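Local coordinates for gene 2 protein (Enterobacteria phage Sf6, PDB 5C12) that is the metal-binding nuclease domain of the large terminase subunit, a viral DNA-packaging enzyme whose full-length form probably also binds ATP, at residues Glu139-Gln144 and Arg159-Val164. The protein carries 1 engineered substitution. Numbering follows the deposited sequence.
Sequences EDAPYQ and RTIGDV
A single beta bridge between Pro142 and Thr160 joins loop 139-144 to the residues leading into helix 161-164, on the surface of the nuclease domain, away from its metal site. Tyr143 N donates to Arg159 O at 2.9 Å, almost straight at 173° and on a lone pair in the carbonyl plane; a water donates to both Tyr143 O and Arg159 O. Ile161 N donates to Ala141 O (2.9 Å), the nitrogen nearly in line with the C=O bond (172°). These two bonds frame Pro142 and Thr160 as an antiparallel, non-hydrogen-bonded pair. Beyond it Gly162 N reaches Glu139 O at 2.9 Å, so two N-H groups of the helix's first turn, which have no earlier helical carbonyl to meet, find acceptors in the loop. Lacking a side chain, Gly162 lets Glu139 lie against its backbone, with Glu139 CB 3.8 Å and OE1 3.9 Å from Gly162 CA. Thr160 is also the helix N-cap and forms a capping box with Asp163. Its hydroxyl suits the place by both donating to Asp163 OD2 (OG1 to OD2 2.8 Å, from above the carboxylate plane) and accepting a weak bond from Asp163 N; OD2 also takes Thr160 N on its anti lone pair. With OG1 turned between backbone N and carbonyl carbon (chi1 68°), Thr160 CG2 lies 3.5 Å from Asp140 O. Branched Val164 lays CG2 over a face of the Tyr143 ring, a CH-pi contact 4.1 Å from the centroid. Separately, Ile161 CD1 touches the small Ala141 CB. Ile161 also packs on Pro136, and Val164 on Leu231.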
loop_
_atom_site.group_PDB
_atom_site.type_symbol
_atom_site.label_atom_id
_atom_site.label_comp_id
_atom_site.label_asym_id
_atom_site.label_seq_id
_atom_site.Cartn_x
_atom_site.Cartn_y
_atom_site.Cartn_z
ATOM N N GLU A 139 14.993 5.364 10.120
ATOM C CA GLU A 139 16.122 4.986 9.260
ATOM C C GLU A 139 17.420 4.647 9.985
ATOM O O GLU A 139 18.339 4.094 9.389
ATOM C CB GLU A 139 16.374 6.069 8.212
ATOM C CG GLU A 139 17.027 7.320 8.743
ATOM C CD GLU A 139 17.545 8.192 7.616
ATOM O OE1 GLU A 139 17.978 7.644 6.574
ATOM O OE2 GLU A 139 17.506 9.423 7.758
ATOM N N ASP A 140 17.535 4.989 11.269
ATOM C CA ASP A 140 18.738 4.664 12.011
ATOM C C ASP A 140 18.624 3.348 12.761
ATOM O O ASP A 140 19.605 2.881 13.338
ATOM C CB ASP A 140 19.099 5.785 12.986
ATOM C CG ASP A 140 19.597 7.026 12.286
ATOM O OD1 ASP A 140 20.006 6.926 11.116
ATOM O OD2 ASP A 140 19.589 8.110 12.900
ATOM N N ALA A 141 17.440 2.740 12.749
ATOM C CA ALA A 141 17.289 1.413 13.346
ATOM C C ALA A 141 17.970 0.329 12.514
ATOM O O ALA A 141 18.120 0.473 11.302
ATOM C CB ALA A 141 15.816 1.081 13.530
ATOM N N PRO A 142 18.385 -0.768 13.166
ATOM C CA PRO A 142 18.962 -1.915 12.465
ATOM C C PRO A 142 17.993 -2.483 11.450
ATOM O O PRO A 142 16.781 -2.510 11.683
ATOM C CB PRO A 142 19.209 -2.927 13.589
ATOM C CG PRO A 142 19.407 -2.089 14.798
ATOM C CD PRO A 142 18.509 -0.899 14.630
ATOM N N TYR A 143 18.521 -2.920 10.314
ATOM C CA TYR A 143 17.705 -3.602 9.341
ATOM C C TYR A 143 17.444 -5.034 9.837
ATOM O O TYR A 143 18.354 -5.690 10.345
ATOM C CB TYR A 143 18.399 -3.625 7.980
ATOM C CG TYR A 143 17.722 -4.562 7.034
ATOM C CD1 TYR A 143 16.467 -4.274 6.542
ATOM C CD2 TYR A 143 18.321 -5.750 6.656
ATOM C CE1 TYR A 143 15.821 -5.139 5.685
ATOM C CE2 TYR A 143 17.683 -6.624 5.795
ATOM C CZ TYR A 143 16.432 -6.307 5.313
ATOM O OH TYR A 143 15.777 -7.160 4.453
ATOM N N GLN A 144 16.204 -5.490 9.692
ATOM C CA GLN A 144 15.796 -6.808 10.177
ATOM C C GLN A 144 15.272 -7.704 9.050
ATOM O O GLN A 144 14.634 -7.228 8.109
ATOM C CB GLN A 144 14.714 -6.657 11.245
ATOM C CG GLN A 144 14.539 -7.891 12.105
ATOM C CD GLN A 144 15.776 -8.195 12.927
ATOM O OE1 GLN A 144 16.607 -7.316 13.171
ATOM N NE2 GLN A 144 15.912 -9.449 13.352
ATOM N N ARG A 159 24.208 -2.500 9.728
ATOM C CA ARG A 159 23.391 -2.026 8.611
ATOM C C ARG A 159 22.011 -1.561 9.062
ATOM O O ARG A 159 21.272 -2.312 9.688
ATOM C CB ARG A 159 23.251 -3.138 7.592
ATOM C CG ARG A 159 22.487 -2.760 6.359
ATOM C CD ARG A 159 22.647 -3.845 5.306
ATOM N NE ARG A 159 24.047 -4.047 4.940
ATOM C CZ ARG A 159 24.512 -5.126 4.312
ATOM N NH1 ARG A 159 23.689 -6.112 3.978
ATOM N NH2 ARG A 159 25.804 -5.225 4.020
ATOM N N THR A 160 21.667 -0.322 8.725
ATOM C CA THR A 160 20.415 0.291 9.161
ATOM C C THR A 160 19.361 0.332 8.064
ATOM O O THR A 160 19.646 0.087 6.891
ATOM C CB THR A 160 20.621 1.743 9.657
ATOM O OG1 THR A 160 20.996 2.600 8.567
ATOM C CG2 THR A 160 21.671 1.820 10.745
ATOM N N ILE A 161 18.131 0.633 8.451
ATOM C CA ILE A 161 17.039 0.721 7.508
ATOM C C ILE A 161 17.401 1.720 6.406
ATOM O O ILE A 161 17.111 1.479 5.240
ATOM C CB ILE A 161 15.716 1.114 8.229
ATOM C CG1 ILE A 161 15.255 -0.048 9.107
ATOM C CG2 ILE A 161 14.628 1.497 7.257
ATOM C CD1 ILE A 161 14.020 0.264 9.900
ATOM N N GLY A 162 18.040 2.820 6.777
ATOM C CA GLY A 162 18.423 3.851 5.827
ATOM C C GLY A 162 19.537 3.430 4.882
ATOM O O GLY A 162 19.678 4.011 3.798
ATOM N N ASP A 163 20.346 2.458 5.288
ATOM C CA ASP A 163 21.369 1.907 4.399
ATOM C C ASP A 163 20.724 1.022 3.328
ATOM O O ASP A 163 21.285 0.863 2.255
ATOM C CB ASP A 163 22.363 1.046 5.158
ATOM C CG ASP A 163 23.273 1.839 6.061
ATOM O OD1 ASP A 163 24.066 2.664 5.558
ATOM O OD2 ASP A 163 23.240 1.580 7.282
ATOM N N VAL A 164 19.583 0.428 3.641
ATOM C CA VAL A 164 18.969 -0.575 2.780
ATOM C C VAL A 164 17.981 0.041 1.784
ATOM O O VAL A 164 17.998 -0.297 0.599
ATOM C CB VAL A 164 18.263 -1.653 3.625
ATOM C CG1 VAL A 164 17.461 -2.602 2.714
ATOM C CG2 VAL A 164 19.288 -2.419 4.445
HETATM O O HOH W 1 20.985 -5.104 10.311
#